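Local coordinates for capsid protein VP1 (Human polyomavirus 12, PDB 6Y5Z) that probably assembles as disulfide-linked pentamers into the T=7 icosahedral polyomavirus capsid, and takes part in attachment to and entry into host cells, at residues G139-H144 / I184-P189; S157-T162 / D169-A174; C243-W248 / Q257-L262. All coordinates share one frame; numbering follows the deposited sequence.

How the contacts relate
Along the chain, contact 2 is nested inside the loop that contact 1 closes, and contact 3 follows both. Contacts 1 and 2 reach the same small antiparallel sheet, in the order 173-175, 136-139, 187-189; their centres are about 10 Å apart and they meet directly, A172 O accepting a probable hydrogen bond from G139 N. Contact 3 belongs to the main antiparallel sheet, with its centre about 18 Å from that of contact 1 and 27 Å from that of contact 2. I184 packs on C243 and V245, joining contact 1 to the main sheet. Contacts 1 and 3 also touch a second subunit, which ties both to pentamer assembly.

Contact 1: G139-H144 / I184-P189; sequences GIQQSH and IETWSP
Antiparallel pairing of G139 with W187, a non-hydrogen-bonded bridge with CA atoms 4.6 Å apart, joins strands 136-139 and 187-189 of the small three-stranded sheet at the point where the first strand gives way to a loop. The six-membered part of the W187 indole comes back obliquely beside G139, CE3 lying 3.4 Å from G139 N, while its NE1 is held by I153 O. One direct hydrogen bond follows: I140 N donates to T186 O at 3.1 Å, fairly straight (162° at the hydrogen), although the donor stands 50° above the carbonyl plane. Beyond it the chains part, and water 1 spans the gap, accepting from Q142 N at 2.9 Å and donating to E185 O at 2.7 Å. Q141 CG, anti to the carbonyl carbon (chi1 -59°), runs beside T186 CG2 at 4.0 Å; Q141 NE2 then turns to S143 O, which lies in its amide plane. At the other end I140 CG2 touches S188 OG, a hydroxyl bonded to N100 of the second subunit. I140 O faces a fellow acceptor in T186 O, and T186 CA, 3.2 Å from I140 O, makes a weak, partly compensating CA-H...O contact. One direct hydrogen bond and one bridging water thus join the buried backbone sparingly; side-chain packing supplies the rest.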
loop_
_atom_site.group_PDB
_atom_site.type_symbol
_atom_site.label_atom_id
_atom_site.label_comp_id
_atom_site.label_asym_id
_atom_site.label_seq_id
_atom_site.Cartn_x
_atom_site.Cartn_y
_atom_site.Cartn_z
ATOM N N GLY D 139 28.193 -9.361 7.579
ATOM C CA GLY D 139 28.756 -8.079 7.154
ATOM C C GLY D 139 28.544 -7.823 5.681
ATOM O O GLY D 139 28.607 -8.750 4.880
ATOM N N ILE D 140 28.288 -6.564 5.351
ATOM C CA ILE D 140 28.062 -6.086 3.964
ATOM C C ILE D 140 28.098 -4.558 4.029
ATOM O O ILE D 140 27.660 -3.988 5.033
ATOM C CB ILE D 140 26.769 -6.662 3.359
ATOM C CG1 ILE D 140 26.591 -6.185 1.918
ATOM C CG2 ILE D 140 25.553 -6.351 4.260
ATOM C CD1 ILE D 140 25.596 -6.979 1.114
ATOM N N GLN D 141 28.692 -3.918 3.028
ATOM C CA GLN D 141 28.937 -2.457 3.054
ATOM C C GLN D 141 28.614 -1.863 1.692
ATOM O O GLN D 141 28.812 -2.544 0.668
ATOM C CB GLN D 141 30.401 -2.142 3.382
ATOM C CG GLN D 141 30.822 -2.698 4.733
ATOM C CD GLN D 141 32.251 -2.413 5.152
ATOM O OE1 GLN D 141 32.709 -3.003 6.122
ATOM N NE2 GLN D 141 32.961 -1.515 4.467
ATOM N N GLN D 142 28.263 -0.582 1.678
ATOM C CA GLN D 142 28.062 0.171 0.416
ATOM C C GLN D 142 29.418 0.423 -0.269
ATOM O O GLN D 142 29.458 0.454 -1.508
ATOM C CB GLN D 142 27.295 1.466 0.694
ATOM C CG GLN D 142 26.894 2.195 -0.588
ATOM C CD GLN D 142 25.704 3.092 -0.341
ATOM O OE1 GLN D 142 24.554 2.700 -0.569
ATOM N NE2 GLN D 142 25.975 4.247 0.244
ATOM N N SER D 143 30.486 0.612 0.516
ATOM C CA SER D 143 31.848 0.905 0.023
ATOM C C SER D 143 32.869 0.159 0.875
ATOM O O SER D 143 32.865 0.330 2.112
ATOM C CB SER D 143 32.141 2.372 0.018
ATOM O OG SER D 143 33.546 2.569 -0.190
ATOM N N HIS D 144 33.729 -0.614 0.235
ATOM C CA HIS D 144 34.814 -1.342 0.927
ATOM C C HIS D 144 35.891 -0.366 1.423
ATOM O O HIS D 144 36.727 -0.795 2.235
ATOM C CB HIS D 144 35.364 -2.451 0.023
ATOM C CG HIS D 144 36.259 -1.991 -1.072
ATOM N ND1 HIS D 144 37.657 -2.029 -0.968
ATOM C CD2 HIS D 144 35.978 -1.533 -2.317
ATOM C CE1 HIS D 144 38.181 -1.593 -2.104
ATOM N NE2 HIS D 144 37.180 -1.264 -2.950
ATOM N N ILE D 184 24.484 -0.146 11.794
ATOM C CA ILE D 184 23.538 -0.855 10.882
ATOM C C ILE D 184 24.112 -0.844 9.452
ATOM O O ILE D 184 23.842 -1.780 8.688
ATOM C CB ILE D 184 22.101 -0.306 10.962
ATOM C CG1 ILE D 184 21.980 1.084 10.364
ATOM C CG2 ILE D 184 21.545 -0.362 12.383
ATOM C CD1 ILE D 184 20.535 1.493 10.145
ATOM N N GLU D 185 24.902 0.160 9.076
ATOM C CA GLU D 185 25.335 0.288 7.656
ATOM C C GLU D 185 26.335 -0.811 7.280
ATOM O O GLU D 185 26.603 -0.940 6.098
ATOM C CB GLU D 185 25.826 1.697 7.321
ATOM C CG GLU D 185 27.182 2.005 7.887
ATOM C CD GLU D 185 27.761 3.306 7.413
ATOM O OE1 GLU D 185 27.041 4.345 7.430
ATOM O OE2 GLU D 185 28.956 3.286 7.035
ATOM N N THR D 186 26.837 -1.614 8.224
ATOM C CA THR D 186 27.819 -2.679 7.898
ATOM C C THR D 186 27.282 -4.067 8.224
ATOM O O THR D 186 28.004 -5.004 7.958
ATOM C CB THR D 186 29.183 -2.475 8.589
ATOM O OG1 THR D 186 29.094 -2.670 10.002
ATOM C CG2 THR D 186 29.765 -1.111 8.306
ATOM N N TRP D 187 26.110 -4.206 8.841
ATOM C CA TRP D 187 25.671 -5.525 9.378
ATOM C C TRP D 187 24.190 -5.774 9.096
ATOM O O TRP D 187 23.353 -4.913 9.466
ATOM C CB TRP D 187 25.893 -5.601 10.893
ATOM C CG TRP D 187 27.309 -5.526 11.373
ATOM C CD1 TRP D 187 27.867 -4.519 12.088
ATOM C CD2 TRP D 187 28.326 -6.529 11.213
ATOM N NE1 TRP D 187 29.170 -4.824 12.398
ATOM C CE2 TRP D 187 29.474 -6.054 11.885
ATOM C CE3 TRP D 187 28.367 -7.783 10.602
ATOM C CZ2 TRP D 187 30.659 -6.794 11.911
ATOM C CZ3 TRP D 187 29.549 -8.489 10.597
ATOM C CH2 TRP D 187 30.668 -8.009 11.275
ATOM N N SER D 188 23.895 -6.942 8.552
ATOM C CA SER D 188 22.535 -7.443 8.264
ATOM C C SER D 188 22.283 -8.615 9.185
ATOM O O SER D 188 23.202 -9.386 9.459
ATOM C CB SER D 188 22.432 -7.907 6.841
ATOM O OG SER D 188 22.652 -6.848 5.943
ATOM N N PRO D 189 21.031 -8.882 9.586
ATOM C CA PRO D 189 20.710 -10.165 10.202
ATOM C C PRO D 189 21.065 -11.263 9.202
ATOM O O PRO D 189 20.812 -11.106 7.999
ATOM C CB PRO D 189 19.216 -10.133 10.520
ATOM C CG PRO D 189 18.789 -8.722 10.248
ATOM C CD PRO D 189 19.860 -8.007 9.456
HETATM O O HOH W 1 27.112 0.746 4.046
#

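Contact 2: S157-T162 / D169-A174; sequences SVTDVT and DPSAKA
The carboxylate of D169 is the flat group that faces segment 157-162. On one face of its plane, S171 N and S171 OG both reach OD1, from 39° and 46° above it; its other oxygen, OD2, is directed to the two waters that lie between it and D160 O. The 3.0 Å bond from S171 N to OD1 makes an Asx turn, set within a type I beta turn from D169 to A172, and A172 then centres an inverse gamma turn leading into strand 173-175. S171 OG donates to the same OD1 at 2.8 Å, and these two donors of S171 on the same face help to hold the carboxylate's rotation. With its hydroxyl directed to OD1, S171 also meets the opposite chain: T159 OG1, placed anti to the backbone N (chi1 -163°), comes within 2.7 Å of S171 OG. The other branch of T159 is apolar, CG2 resting 4.0 Å from A172 CB. V158, more exposed, continues this lining, packing both methyls near K173 O with CG2 at 3.6 Å, and setting CG1 beside the A174 methyl. The amine of K173 leads away to Q138 and D190, leaving its backbone to meet V158. Around OD2 the link is by water: water 3 lies 2.7 Å from D169 OD2 and 2.8 Å from D160 O, while water 2 accepts from T162 N at 2.8 Å.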
loop_
_atom_site.group_PDB
_atom_site.type_symbol
_atom_site.label_atom_id
_atom_site.label_comp_id
_atom_site.label_asym_id
_atom_site.label_seq_id
_atom_site.Cartn_x
_atom_site.Cartn_y
_atom_site.Cartn_z
ATOM N N SER D 157 36.790 -6.054 11.822
ATOM C CA SER D 157 37.018 -6.672 13.156
ATOM C C SER D 157 37.134 -8.199 13.026
ATOM O O SER D 157 37.733 -8.798 13.943
ATOM C CB SER D 157 35.933 -6.308 14.134
ATOM O OG SER D 157 35.817 -4.897 14.252
ATOM N N VAL D 158 36.549 -8.816 11.986
ATOM C CA VAL D 158 36.396 -10.296 11.882
ATOM C C VAL D 158 37.032 -10.870 10.616
ATOM O O VAL D 158 37.226 -12.087 10.575
ATOM C CB VAL D 158 34.925 -10.727 11.985
ATOM C CG1 VAL D 158 34.307 -10.243 13.284
ATOM C CG2 VAL D 158 34.093 -10.306 10.775
ATOM N N THR D 159 37.350 -10.064 9.613
ATOM C CA THR D 159 37.880 -10.572 8.331
ATOM C C THR D 159 38.596 -9.458 7.571
ATOM O O THR D 159 38.531 -8.310 7.976
ATOM C CB THR D 159 36.762 -11.234 7.514
ATOM O OG1 THR D 159 37.349 -12.053 6.500
ATOM C CG2 THR D 159 35.829 -10.226 6.871
ATOM N N ASP D 160 39.316 -9.857 6.534
ATOM C CA ASP D 160 39.985 -8.962 5.569
ATOM C C ASP D 160 38.896 -8.289 4.730
ATOM O O ASP D 160 38.119 -9.004 4.071
ATOM C CB ASP D 160 40.914 -9.762 4.656
ATOM C CG ASP D 160 42.085 -10.409 5.376
ATOM O OD1 ASP D 160 42.716 -9.723 6.207
ATOM O OD2 ASP D 160 42.367 -11.594 5.084
ATOM N N VAL D 161 38.838 -6.970 4.773
ATOM C CA VAL D 161 37.820 -6.218 3.981
ATOM C C VAL D 161 38.368 -5.946 2.577
ATOM O O VAL D 161 39.464 -5.346 2.425
ATOM C CB VAL D 161 37.384 -4.954 4.725
ATOM C CG1 VAL D 161 36.446 -4.110 3.886
ATOM C CG2 VAL D 161 36.718 -5.355 6.028
ATOM N N THR D 162 37.626 -6.398 1.578
ATOM C CA THR D 162 37.945 -6.212 0.145
ATOM C C THR D 162 36.656 -5.781 -0.554
ATOM O O THR D 162 35.625 -5.709 0.123
ATOM C CB THR D 162 38.486 -7.521 -0.434
ATOM O OG1 THR D 162 37.424 -8.476 -0.503
ATOM C CG2 THR D 162 39.609 -8.092 0.400
ATOM N N ASP D 169 30.308 -11.555 1.329
ATOM C CA ASP D 169 31.570 -12.213 1.745
ATOM C C ASP D 169 31.240 -13.103 2.930
ATOM O O ASP D 169 30.986 -12.600 4.027
ATOM C CB ASP D 169 32.617 -11.177 2.127
ATOM C CG ASP D 169 33.949 -11.809 2.508
ATOM O OD1 ASP D 169 33.966 -13.028 2.765
ATOM O OD2 ASP D 169 34.941 -11.064 2.505
ATOM N N PRO D 170 31.157 -14.435 2.736
ATOM C CA PRO D 170 30.698 -15.294 3.815
ATOM C C PRO D 170 31.679 -15.420 4.984
ATOM O O PRO D 170 31.290 -16.006 5.980
ATOM C CB PRO D 170 30.480 -16.642 3.119
ATOM C CG PRO D 170 31.449 -16.636 1.969
ATOM C CD PRO D 170 31.526 -15.184 1.527
ATOM N N SER D 171 32.868 -14.823 4.904
ATOM C CA SER D 171 33.803 -14.753 6.051
ATOM C C SER D 171 33.393 -13.641 7.045
ATOM O O SER D 171 33.916 -13.643 8.176
ATOM C CB SER D 171 35.221 -14.596 5.553
ATOM O OG SER D 171 35.447 -13.274 5.110
ATOM N N ALA D 172 32.506 -12.705 6.659
ATOM C CA ALA D 172 32.139 -11.537 7.492
ATOM C C ALA D 172 30.988 -11.901 8.431
ATOM O O ALA D 172 29.845 -11.472 8.200
ATOM C CB ALA D 172 31.821 -10.354 6.628
ATOM N N LYS D 173 31.271 -12.735 9.426
ATOM C CA LYS D 173 30.268 -13.227 10.390
ATOM C C LYS D 173 30.562 -12.635 11.752
ATOM O O LYS D 173 31.728 -12.614 12.172
ATOM C CB LYS D 173 30.275 -14.748 10.508
ATOM C CG LYS D 173 30.082 -15.505 9.212
ATOM C CD LYS D 173 28.716 -15.265 8.596
ATOM C CE LYS D 173 28.394 -16.273 7.522
ATOM N NZ LYS D 173 27.093 -16.026 6.865
ATOM N N ALA D 174 29.523 -12.239 12.467
ATOM C CA ALA D 174 29.648 -11.762 13.853
ATOM C C ALA D 174 28.337 -12.007 14.600
ATOM O O ALA D 174 27.356 -12.466 13.997
ATOM C CB ALA D 174 30.047 -10.310 13.882
HETATM O O HOH W 2 36.008 -8.659 2.196
HETATM O O HOH W 3 37.510 -11.609 3.132
#

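Contact 3: C243-W248 / Q257-L262; sequences CDVMGW and QRFRGL
The tightly packed part of this beta hairpin of strands 237-250 and 257-276 is the edge-to-face (T-shaped) pair of W248 and F259: the planes stand at 63°, and W248 NE1 sits 3.2 Å above the F259 plane, over its centre. V245 CG1 touches the same phenyl at its edge, 3.8 Å from CD2. The backbone carries a beta bulge. M246 N donates to R260 O at 2.8 Å, whereas R260 N bonds to G247 O at 2.9 Å, so two residues stand opposite one; G247 absorbs the irregularity with a positive phi of 133°. Past the bulge, L262 N reaches D244 O at 3.2 Å, and the M246 side chain, bent twice beyond CG, crosses L262 at about a right angle with CG 3.7 Å from CD1. The two ends are looser and watered. Water 4 donates to both D244 OD2 and L262 O, and water 5 joins W248 O to NE2 of partly exposed Q257, the latter bond a long 3.2 Å. Q257 OE1 binds V116 N of the second subunit; D244 OD1 forms a salt bridge with R264 and a hydrogen bond with H126. Strand 124-131 pairs with strand 237-250 here, and V96 of strand 83-96 packs against D244 and L262, within the VP1 jelly roll.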
loop_
_atom_site.group_PDB
_atom_site.type_symbol
_atom_site.label_atom_id
_atom_site.label_comp_id
_atom_site.label_asym_id
_atom_site.label_seq_id
_atom_site.Cartn_x
_atom_site.Cartn_y
_atom_site.Cartn_z
ATOM N N CYS D 243 16.497 -1.963 15.731
ATOM C CA CYS D 243 16.878 -0.615 15.285
ATOM C C CYS D 243 15.622 0.007 14.684
ATOM O O CYS D 243 14.881 -0.701 13.979
ATOM C CB CYS D 243 18.011 -0.684 14.275
ATOM S SG CYS D 243 18.633 0.957 13.854
ATOM N N ASP D 244 15.393 1.273 14.967
ATOM C CA ASP D 244 14.191 1.991 14.495
ATOM C C ASP D 244 14.567 3.416 14.124
ATOM O O ASP D 244 14.306 4.353 14.896
ATOM C CB ASP D 244 13.098 1.914 15.556
ATOM C CG ASP D 244 12.605 0.492 15.720
ATOM O OD1 ASP D 244 11.909 0.012 14.796
ATOM O OD2 ASP D 244 12.961 -0.170 16.756
ATOM N N VAL D 245 15.143 3.551 12.931
ATOM C CA VAL D 245 15.486 4.857 12.308
ATOM C C VAL D 245 14.223 5.406 11.651
ATOM O O VAL D 245 13.667 4.719 10.777
ATOM C CB VAL D 245 16.597 4.716 11.253
ATOM C CG1 VAL D 245 16.823 6.037 10.524
ATOM C CG2 VAL D 245 17.884 4.210 11.887
ATOM N N MET D 246 13.822 6.625 12.003
ATOM C CA MET D 246 12.583 7.259 11.490
ATOM C C MET D 246 12.872 8.223 10.342
ATOM O O MET D 246 11.919 8.643 9.688
ATOM C CB MET D 246 11.885 8.027 12.608
ATOM C CG MET D 246 11.431 7.148 13.741
ATOM S SD MET D 246 10.200 5.929 13.232
ATOM C CE MET D 246 8.826 6.968 12.731
ATOM N N GLY D 247 14.139 8.551 10.091
ATOM C CA GLY D 247 14.525 9.499 9.045
ATOM C C GLY D 247 15.519 10.491 9.579
ATOM O O GLY D 247 16.194 10.175 10.597
ATOM N N TRP D 248 15.569 11.655 8.953
ATOM C CA TRP D 248 16.502 12.739 9.348
ATOM C C TRP D 248 15.734 13.955 9.839
ATOM O O TRP D 248 14.736 14.371 9.219
ATOM C CB TRP D 248 17.462 13.114 8.211
ATOM C CG TRP D 248 18.349 11.973 7.828
ATOM C CD1 TRP D 248 19.388 11.446 8.538
ATOM C CD2 TRP D 248 18.250 11.192 6.632
ATOM N NE1 TRP D 248 19.948 10.392 7.862
ATOM C CE2 TRP D 248 19.250 10.202 6.702
ATOM C CE3 TRP D 248 17.408 11.237 5.512
ATOM C CZ2 TRP D 248 19.414 9.253 5.693
ATOM C CZ3 TRP D 248 17.577 10.306 4.516
ATOM C CH2 TRP D 248 18.566 9.333 4.609
ATOM N N GLN D 257 21.937 17.583 8.819
ATOM C CA GLN D 257 20.873 16.640 9.205
ATOM C C GLN D 257 21.397 15.671 10.249
ATOM O O GLN D 257 22.623 15.394 10.337
ATOM C CB GLN D 257 20.336 15.927 7.971
ATOM C CG GLN D 257 19.688 16.891 7.004
ATOM C CD GLN D 257 19.079 16.175 5.830
ATOM O OE1 GLN D 257 19.774 15.857 4.860
ATOM N NE2 GLN D 257 17.785 15.890 5.915
ATOM N N ARG D 258 20.465 15.185 11.063
ATOM C CA ARG D 258 20.750 14.178 12.107
ATOM C C ARG D 258 19.788 13.011 11.934
ATOM O O ARG D 258 18.611 13.285 11.760
ATOM C CB ARG D 258 20.479 14.758 13.490
ATOM C CG ARG D 258 21.391 15.908 13.870
ATOM C CD ARG D 258 21.018 16.454 15.222
ATOM N NE ARG D 258 21.853 17.563 15.684
ATOM C CZ ARG D 258 22.887 17.445 16.516
ATOM N NH1 ARG D 258 23.539 18.526 16.914
ATOM N NH2 ARG D 258 23.263 16.274 16.989
ATOM N N PHE D 259 20.246 11.776 12.065
ATOM C CA PHE D 259 19.323 10.630 12.183
ATOM C C PHE D 259 18.454 10.848 13.424
ATOM O O PHE D 259 18.958 11.339 14.462
ATOM C CB PHE D 259 20.071 9.306 12.291
ATOM C CG PHE D 259 20.777 8.826 11.044
ATOM C CD1 PHE D 259 22.048 9.271 10.736
ATOM C CD2 PHE D 259 20.168 7.912 10.198
ATOM C CE1 PHE D 259 22.686 8.819 9.591
ATOM C CE2 PHE D 259 20.834 7.422 9.090
ATOM C CZ PHE D 259 22.086 7.889 8.788
ATOM N N ARG D 260 17.197 10.428 13.353
ATOM C CA ARG D 260 16.289 10.348 14.524
ATOM C C ARG D 260 15.800 8.911 14.652
ATOM O O ARG D 260 15.250 8.378 13.648
ATOM C CB ARG D 260 15.130 11.335 14.375
ATOM C CG ARG D 260 14.036 11.226 15.430
ATOM C CD ARG D 260 14.547 11.371 16.842
ATOM N NE ARG D 260 13.500 11.671 17.817
ATOM C CZ ARG D 260 13.582 11.414 19.117
ATOM N NH1 ARG D 260 14.639 10.809 19.638
ATOM N NH2 ARG D 260 12.594 11.795 19.911
ATOM N N GLY D 261 15.923 8.341 15.853
ATOM C CA GLY D 261 15.429 6.996 16.186
ATOM C C GLY D 261 14.428 7.052 17.328
ATOM O O GLY D 261 14.343 8.071 18.023
ATOM N N LEU D 262 13.674 5.977 17.531
ATOM C CA LEU D 262 12.666 5.902 18.612
ATOM C C LEU D 262 12.881 4.610 19.374
ATOM O O LEU D 262 13.378 3.605 18.846
ATOM C CB LEU D 262 11.244 5.978 18.033
ATOM C CG LEU D 262 10.805 7.351 17.522
ATOM C CD1 LEU D 262 9.427 7.267 16.879
ATOM C CD2 LEU D 262 10.817 8.386 18.639
HETATM O O HOH W 4 14.587 1.159 18.556
HETATM O O HOH W 5 15.144 16.494 7.583
#